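Local coordinates for tyrosinase (Aspergillus oryzae, PDB 6JU8), which probably uses a pair of copper ions and molecular oxygen to oxidise L-tyrosine and L-dopa to L-dopaquinone, a step of melanin biosynthesis, at residues R169-I172 and L173-M176; N333-H336 and N337-G341; D369-F372 and W373-H376. The protein carries 1 engineered substitution. All coordinates share one frame; numbering follows the deposited sequence.

Contact 1. Residues R169-I172 and L173-M176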
loop_
_atom_site.group_PDB
_atom_site.type_symbol
_atom_site.label_atom_id
_atom_site.label_comp_id
_atom_site.label_asym_id
_atom_site.label_seq_id
_atom_site.Cartn_x
_atom_site.Cartn_y
_atom_site.Cartn_z
ATOM N N ARG A 169 14.645 -5.621 5.949
ATOM C CA ARG A 169 13.522 -5.313 5.073
ATOM C C ARG A 169 12.611 -6.518 4.926
ATOM O O ARG A 169 13.083 -7.669 4.909
ATOM C CB ARG A 169 13.985 -4.959 3.652
ATOM C CG ARG A 169 14.853 -3.695 3.568
ATOM C CD ARG A 169 15.138 -3.428 2.089
ATOM N NE ARG A 169 16.190 -2.422 1.917
ATOM C CZ ARG A 169 16.771 -2.215 0.740
ATOM N NH1 ARG A 169 16.407 -2.958 -0.309
ATOM N NH2 ARG A 169 17.711 -1.280 0.636
ATOM N N LEU A 170 11.317 -6.252 4.720
ATOM C CA LEU A 170 10.482 -7.327 4.162
ATOM C C LEU A 170 11.042 -7.846 2.836
ATOM O O LEU A 170 11.706 -7.128 2.094
ATOM C CB LEU A 170 9.058 -6.835 3.892
ATOM C CG LEU A 170 8.250 -6.328 5.074
ATOM C CD1 LEU A 170 6.785 -6.083 4.710
ATOM C CD2 LEU A 170 8.342 -7.218 6.289
ATOM N N PRO A 171 10.761 -9.094 2.475
ATOM C CA PRO A 171 11.252 -9.614 1.181
ATOM C C PRO A 171 10.844 -8.729 0.009
ATOM O O PRO A 171 9.710 -8.225 -0.068
ATOM C CB PRO A 171 10.495 -10.945 1.036
ATOM C CG PRO A 171 10.252 -11.368 2.452
ATOM C CD PRO A 171 9.950 -10.083 3.211
ATOM N N ILE A 172 11.767 -8.631 -0.947
ATOM C CA ILE A 172 11.454 -7.954 -2.212
ATOM C C ILE A 172 10.096 -8.401 -2.737
ATOM O O ILE A 172 9.206 -7.598 -3.054
ATOM C CB ILE A 172 12.540 -8.225 -3.267
ATOM C CG1 ILE A 172 13.932 -7.714 -2.852
ATOM C CG2 ILE A 172 12.141 -7.628 -4.598
ATOM C CD1 ILE A 172 15.079 -8.345 -3.622
ATOM N N LEU A 173 9.962 -9.726 -2.858
ATOM C CA LEU A 173 8.796 -10.242 -3.589
ATOM C C LEU A 173 7.527 -9.959 -2.813
ATOM O O LEU A 173 6.454 -9.785 -3.396
ATOM C CB LEU A 173 9.040 -11.740 -3.848
ATOM C CG LEU A 173 7.967 -12.477 -4.628
ATOM C CD1 LEU A 173 7.744 -11.842 -5.993
ATOM C CD2 LEU A 173 8.366 -13.946 -4.809
ATOM N N VAL A 174 7.597 -9.911 -1.475
ATOM C CA VAL A 174 6.387 -9.636 -0.686
ATOM C C VAL A 174 5.856 -8.237 -0.939
ATOM O O VAL A 174 4.654 -7.975 -0.757
ATOM C CB VAL A 174 6.724 -9.903 0.791
ATOM C CG1 VAL A 174 5.856 -9.157 1.765
ATOM C CG2 VAL A 174 6.676 -11.406 1.101
ATOM N N THR A 175 6.727 -7.317 -1.366
ATOM C CA THR A 175 6.331 -5.917 -1.520
ATOM C C THR A 175 5.872 -5.601 -2.938
ATOM O O THR A 175 5.562 -4.442 -3.182
ATOM C CB THR A 175 7.457 -4.948 -1.111
ATOM O OG1 THR A 175 8.583 -5.042 -2.000
ATOM C CG2 THR A 175 7.916 -5.257 0.307
ATOM N N MET A 176 5.796 -6.585 -3.817
ATOM C CA MET A 176 5.424 -6.363 -5.220
ATOM C C MET A 176 3.980 -6.779 -5.483
ATOM O O MET A 176 3.601 -7.946 -5.326
ATOM C CB MET A 176 6.326 -7.235 -6.122
ATOM C CG MET A 176 7.755 -6.755 -6.199
ATOM S SD MET A 176 8.874 -7.985 -6.885
ATOM C CE MET A 176 8.000 -8.410 -8.392
#
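Leu-173 directly follows Ile-172 and opens a single 3-10 turn, 173-175, which folds back over the carbonyls of the residues that lead into it. Its isobutyl group leaves the turn for Leu-197, while its carbonyl O accepts from Met-176 N, just past the turn.

Val-174 is where apolar packing begins. Its CG2, anti to the carbonyl carbon, lies against the pyrrolidine ring of Pro-171, with Val-174 CG2 3.8 Å from Pro-171 CG. On the other branch, Val-174 CG1 is 4.4 Å from Leu-170 CD1, a looser approach. The Val-174 amide makes a weak bond to Pro-171 O, bent to 121° at the hydrogen.

Thr-175 supplies the polar grip. With OG1 set between its own N and carbonyl carbon (chi1 66°), the hydroxyl turns back to donate to Ile-172 O at 2.8 Å from OG1. Thr-175 N also donates to Ile-172 O, at 3.0 Å, from the same face of the carbonyl plane; the amide stands well above that plane, the hydroxyl tilted by only 24°. The methyl CG2 of Thr-175 meanwhile rests on Leu-170 CB at 4.1 Å.

Met-176 follows the turn and lies alongside Ile-172, both side chains pointing the same way. Met-176 SD lies 4.0 Å from Ile-172 CG2. Tyr-30 of helix 26-34 touches both residues, and Val-250 of the second subunit packs on Ile-172 and Thr-175, placing the turn at the dimer interface. Leu-170, Pro-171 and Val-174 pack instead on Ile-371 of helix 371-389.

Two donors from one residue thus converge on Ile-172 O, the carbonyl just before the turn, which satisfies both a polar side chain and a backbone amide within a buried contact.

Contact 2. Residues N333-H336 and N337-G341. With CU (copper (II) ion), chain D.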
loop_
_atom_site.group_PDB
_atom_site.type_symbol
_atom_site.label_atom_id
_atom_site.label_comp_id
_atom_site.label_asym_id
_atom_site.label_seq_id
_atom_site.Cartn_x
_atom_site.Cartn_y
_atom_site.Cartn_z
ATOM N N ASN A 333 7.538 -13.247 18.226
ATOM C CA ASN A 333 6.324 -12.482 18.553
ATOM C C ASN A 333 6.517 -11.028 18.178
ATOM O O ASN A 333 5.604 -10.396 17.628
ATOM C CB ASN A 333 6.076 -12.581 20.062
ATOM C CG ASN A 333 5.570 -13.923 20.554
ATOM O OD1 ASN A 333 5.292 -14.816 19.774
ATOM N ND2 ASN A 333 5.512 -14.046 21.880
ATOM N N ASN A 334 7.678 -10.476 18.495
ATOM C CA ASN A 334 7.972 -9.093 18.121
ATOM C C ASN A 334 7.954 -8.955 16.606
ATOM O O ASN A 334 7.390 -7.989 16.067
ATOM C CB ASN A 334 9.321 -8.684 18.712
ATOM C CG ASN A 334 9.187 -8.298 20.165
ATOM O OD1 ASN A 334 8.761 -7.184 20.482
ATOM N ND2 ASN A 334 9.583 -9.191 21.060
ATOM N N VAL A 335 8.581 -9.876 15.868
ATOM C CA VAL A 335 8.591 -9.739 14.407
ATOM C C VAL A 335 7.175 -9.795 13.866
ATOM O O VAL A 335 6.819 -9.007 12.978
ATOM C CB VAL A 335 9.504 -10.806 13.776
ATOM C CG1 VAL A 335 9.397 -10.727 12.268
ATOM C CG2 VAL A 335 10.938 -10.585 14.229
ATOM N N HIS A 336 6.299 -10.668 14.386
ATOM C CA HIS A 336 4.886 -10.640 13.992
ATOM C C HIS A 336 4.294 -9.238 14.166
ATOM O O HIS A 336 3.617 -8.707 13.280
ATOM C CB HIS A 336 4.088 -11.607 14.862
ATOM C CG HIS A 336 3.929 -12.999 14.342
ATOM N ND1 HIS A 336 3.055 -13.298 13.313
ATOM C CD2 HIS A 336 4.477 -14.180 14.712
ATOM C CE1 HIS A 336 3.064 -14.594 13.079
ATOM N NE2 HIS A 336 3.946 -15.161 13.885
ATOM N N ASN A 337 4.542 -8.626 15.334
ATOM C CA ASN A 337 3.974 -7.296 15.592
ATOM C C ASN A 337 4.502 -6.280 14.585
ATOM O O ASN A 337 3.745 -5.430 14.083
ATOM C CB ASN A 337 4.332 -6.839 17.006
ATOM C CG ASN A 337 3.533 -7.580 18.061
ATOM O OD1 ASN A 337 2.494 -8.162 17.777
ATOM N ND2 ASN A 337 4.052 -7.511 19.285
ATOM N N TRP A 338 5.807 -6.329 14.336
ATOM C CA TRP A 338 6.441 -5.293 13.505
ATOM C C TRP A 338 6.049 -5.437 12.047
ATOM O O TRP A 338 5.996 -4.443 11.333
ATOM C CB TRP A 338 7.972 -5.325 13.675
ATOM C CG TRP A 338 8.382 -5.112 15.103
ATOM C CD1 TRP A 338 7.665 -4.519 16.099
ATOM C CD2 TRP A 338 9.637 -5.516 15.659
ATOM N NE1 TRP A 338 8.409 -4.543 17.260
ATOM C CE2 TRP A 338 9.615 -5.139 17.019
ATOM C CE3 TRP A 338 10.785 -6.159 15.166
ATOM C CZ2 TRP A 338 10.678 -5.376 17.897
ATOM C CZ3 TRP A 338 11.824 -6.388 16.036
ATOM C CH2 TRP A 338 11.786 -5.997 17.390
ATOM N N VAL A 339 5.768 -6.660 11.587
ATOM C CA VAL A 339 5.322 -6.853 10.199
ATOM C C VAL A 339 3.868 -6.447 10.049
ATOM O O VAL A 339 3.501 -5.796 9.067
ATOM C CB VAL A 339 5.489 -8.323 9.780
ATOM C CG1 VAL A 339 4.846 -8.603 8.427
ATOM C CG2 VAL A 339 6.973 -8.687 9.724
ATOM N N GLY A 340 3.013 -6.842 10.988
ATOM C CA GLY A 340 1.581 -6.715 10.825
ATOM C C GLY A 340 1.042 -5.346 11.201
ATOM O O GLY A 340 0.029 -4.912 10.655
ATOM N N GLY A 341 1.704 -4.703 12.167
ATOM C CA GLY A 341 1.172 -3.491 12.775
ATOM C C GLY A 341 0.426 -3.876 14.046
ATOM O O GLY A 341 -0.464 -4.736 13.993
HETATM CU CU CU D . 4.237 -17.021 14.085
HETATM O O HOH W 1 6.483 -5.891 19.544
HETATM O O HOH W 2 2.547 -18.260 14.965
#
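Asn-334 O lies over one face of the Trp-338 indole, 3.2 Å from CG, while also accepting the helical bond from Trp-338 N. That bond, 2.9 Å from N to O, runs nearly along the C=O axis. Asn-334 approaches the ring a second time through its CB, which sits over the six-membered ring, 3.9 Å from its centroid, in a CH-pi contact. Trp-338 CG, anti to the carbonyl carbon (chi1 -59°), swings the indole back over the preceding turn to meet both groups.

The Asn-334 amide plane is inclined 45° to the indole. A water donates to its OD1 at 2.8 Å and accepts from Asn-337 ND2 at 2.9 Å, bridging residues three apart. Asn-334 OD1 also accepts from Tyr-271 N, its ND2 is held by Ala-330 O and Gln-272, and Trp-338 NE1 by Pro-269 O. Along the same helix, Val-335 CG1 meets Val-339 CG2.

Asn-333 to Gly-340 form the last turns of helix 328-340, which carries two copper ligands. His-336 NE2 binds copper at 1.9 Å, and its ND1 hydrogen-bonds Met-360 O. With one ring nitrogen on the metal and the other on a backbone carbonyl, the imidazole's rotation is fixed, and the carbonyl would be expected to make it a somewhat stronger donor to copper.

Contact 3. Residues D369-F372 and W373-H376. With CU (copper (II) ion), chain D.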
loop_
_atom_site.group_PDB
_atom_site.type_symbol
_atom_site.label_atom_id
_atom_site.label_comp_id
_atom_site.label_asym_id
_atom_site.label_seq_id
_atom_site.Cartn_x
_atom_site.Cartn_y
_atom_site.Cartn_z
ATOM N N ASP A 369 -1.845 -13.956 6.196
ATOM C CA ASP A 369 -0.908 -13.140 5.424
ATOM C C ASP A 369 0.169 -14.049 4.855
ATOM O O ASP A 369 0.821 -14.742 5.664
ATOM C CB ASP A 369 -0.280 -12.064 6.313
ATOM C CG ASP A 369 0.550 -11.071 5.506
ATOM O OD1 ASP A 369 1.264 -11.545 4.577
ATOM O OD2 ASP A 369 0.516 -9.860 5.832
ATOM N N PRO A 370 0.390 -14.102 3.555
ATOM C CA PRO A 370 1.385 -15.042 3.008
ATOM C C PRO A 370 2.781 -14.905 3.587
ATOM O O PRO A 370 3.558 -15.872 3.529
ATOM C CB PRO A 370 1.367 -14.699 1.499
ATOM C CG PRO A 370 -0.061 -14.256 1.270
ATOM C CD PRO A 370 -0.380 -13.391 2.475
ATOM N N ILE A 371 3.180 -13.738 4.118
ATOM C CA ILE A 371 4.493 -13.654 4.750
ATOM C C ILE A 371 4.599 -14.518 6.008
ATOM O O ILE A 371 5.714 -14.850 6.433
ATOM C CB ILE A 371 4.891 -12.201 5.070
ATOM C CG1 ILE A 371 6.416 -12.086 5.203
ATOM C CG2 ILE A 371 4.138 -11.666 6.277
ATOM C CD1 ILE A 371 6.920 -10.680 5.449
ATOM N N PHE A 372 3.479 -14.869 6.635
ATOM C CA PHE A 372 3.466 -15.736 7.810
ATOM C C PHE A 372 4.395 -16.927 7.601
ATOM O O PHE A 372 5.206 -17.297 8.460
ATOM C CB PHE A 372 2.038 -16.235 8.073
ATOM C CG PHE A 372 1.953 -17.260 9.178
ATOM C CD1 PHE A 372 2.117 -18.611 8.891
ATOM C CD2 PHE A 372 1.709 -16.858 10.489
ATOM C CE1 PHE A 372 2.055 -19.548 9.917
ATOM C CE2 PHE A 372 1.625 -17.775 11.507
ATOM C CZ PHE A 372 1.792 -19.122 11.200
ATOM N N TRP A 373 4.253 -17.591 6.461
ATOM C CA TRP A 373 4.934 -18.854 6.220
ATOM C C TRP A 373 6.423 -18.649 6.002
ATOM O O TRP A 373 7.228 -19.508 6.335
ATOM C CB TRP A 373 4.289 -19.491 4.983
ATOM C CG TRP A 373 2.788 -19.550 5.071
ATOM C CD1 TRP A 373 1.894 -18.636 4.571
ATOM C CD2 TRP A 373 1.997 -20.587 5.678
ATOM N NE1 TRP A 373 0.602 -19.031 4.846
ATOM C CE2 TRP A 373 0.645 -20.235 5.518
ATOM C CE3 TRP A 373 2.306 -21.792 6.345
ATOM C CZ2 TRP A 373 -0.393 -21.035 5.990
ATOM C CZ3 TRP A 373 1.269 -22.585 6.820
ATOM C CH2 TRP A 373 -0.082 -22.203 6.643
ATOM N N LEU A 374 6.770 -17.502 5.421
ATOM C CA LEU A 374 8.184 -17.152 5.190
ATOM C C LEU A 374 8.883 -16.793 6.485
ATOM O O LEU A 374 10.030 -17.195 6.713
ATOM C CB LEU A 374 8.241 -15.995 4.192
ATOM C CG LEU A 374 7.499 -16.182 2.872
ATOM C CD1 LEU A 374 7.655 -14.932 2.014
ATOM C CD2 LEU A 374 7.944 -17.424 2.110
ATOM N N HIS A 375 8.157 -16.092 7.349
ATOM C CA HIS A 375 8.628 -15.860 8.722
ATOM C C HIS A 375 8.846 -17.183 9.439
ATOM O O HIS A 375 9.911 -17.442 10.028
ATOM C CB HIS A 375 7.587 -15.000 9.447
ATOM C CG HIS A 375 7.909 -14.699 10.870
ATOM N ND1 HIS A 375 9.165 -14.332 11.297
ATOM C CD2 HIS A 375 7.075 -14.658 11.955
ATOM C CE1 HIS A 375 9.093 -14.106 12.606
ATOM N NE2 HIS A 375 7.848 -14.296 13.041
ATOM N N HIS A 376 7.815 -18.058 9.421
ATOM C CA HIS A 376 7.989 -19.321 10.131
ATOM C C HIS A 376 9.022 -20.217 9.479
ATOM O O HIS A 376 9.648 -21.018 10.177
ATOM C CB HIS A 376 6.628 -20.031 10.283
ATOM C CG HIS A 376 6.020 -19.549 11.584
ATOM N ND1 HIS A 376 6.487 -20.021 12.791
ATOM C CD2 HIS A 376 5.146 -18.561 11.872
ATOM C CE1 HIS A 376 5.867 -19.384 13.769
ATOM N NE2 HIS A 376 5.030 -18.473 13.239
HETATM CU CU CU D . 4.237 -17.021 14.085
HETATM O O HOH W 2 2.547 -18.260 14.965
#
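Phe-372 CG stands anti to the backbone N (chi1 174°), and this carries the phenyl ring between the side chains of Trp-373 and His-376. Trp-373 CG takes the other course, anti to the carbonyl carbon, presenting an indole face to its neighbour. The pair is T-shaped: the phenyl edge enters over the indole with CD1 centred above it, Phe-372 CD1 lying 3.8 Å from Trp-373 CD2, and the two planes stand at 78°.

The phenyl ring offers a face to the next turn. His-376 CD2 lies over it, offset toward the rim and 3.5 Å from Phe-372 CZ, the imidazole inclined at 38°. Three aromatic side chains thereby form a continuous cluster leading to the metal, which lies 3.7 Å from Phe-372 CE2. At the far end, Trp-373 NE1 is hydrogen-bonded to the hydroxyl of Tyr-64, and the indole stacks on Tyr-114.

Asp-369 caps the start of the helix, its OD1 accepting from Ile-371 N at 2.9 Å while OD2 forms a salt bridge with Lys-239. Once the helix is under way, its bonds are straight, as between His-375 N and Ile-371 O.

His-376 NE2 completes a copper site with His-332 and His-336, 1.9 Å from the metal, which also carries a water. His-376 is the last in sequence of the six copper-binding histidines of the type-3 dicopper centre. Carbon contacts from the phenyl ring buttress the imidazole and His-107 stacks on it, so its orientation is probably steadied by packing as well as by the metal, and the phenyl ring places an apolar surface beside the copper.

Along the chain the order is contact 1, contact 2, contact 3, all within the common central domain of tyrosinase. Contacts 2 and 3 lie on separate helices, 328-340 and 371-389, with centres about 11 Å apart; they converge on one copper ion, and Val-335 CG1 packs on His-375 CE1 between them. Contact 1 belongs to a loop before strand 178-182, its centre about 12 Å from that of contact 3 and about 15 Å from that of contact 2. Leu-170 touches both Val-339 and Ile-371, so the loop packs where the two helices meet. Contact 1 also touches the second subunit, so this packing joins an interface loop to the helices of the metal site.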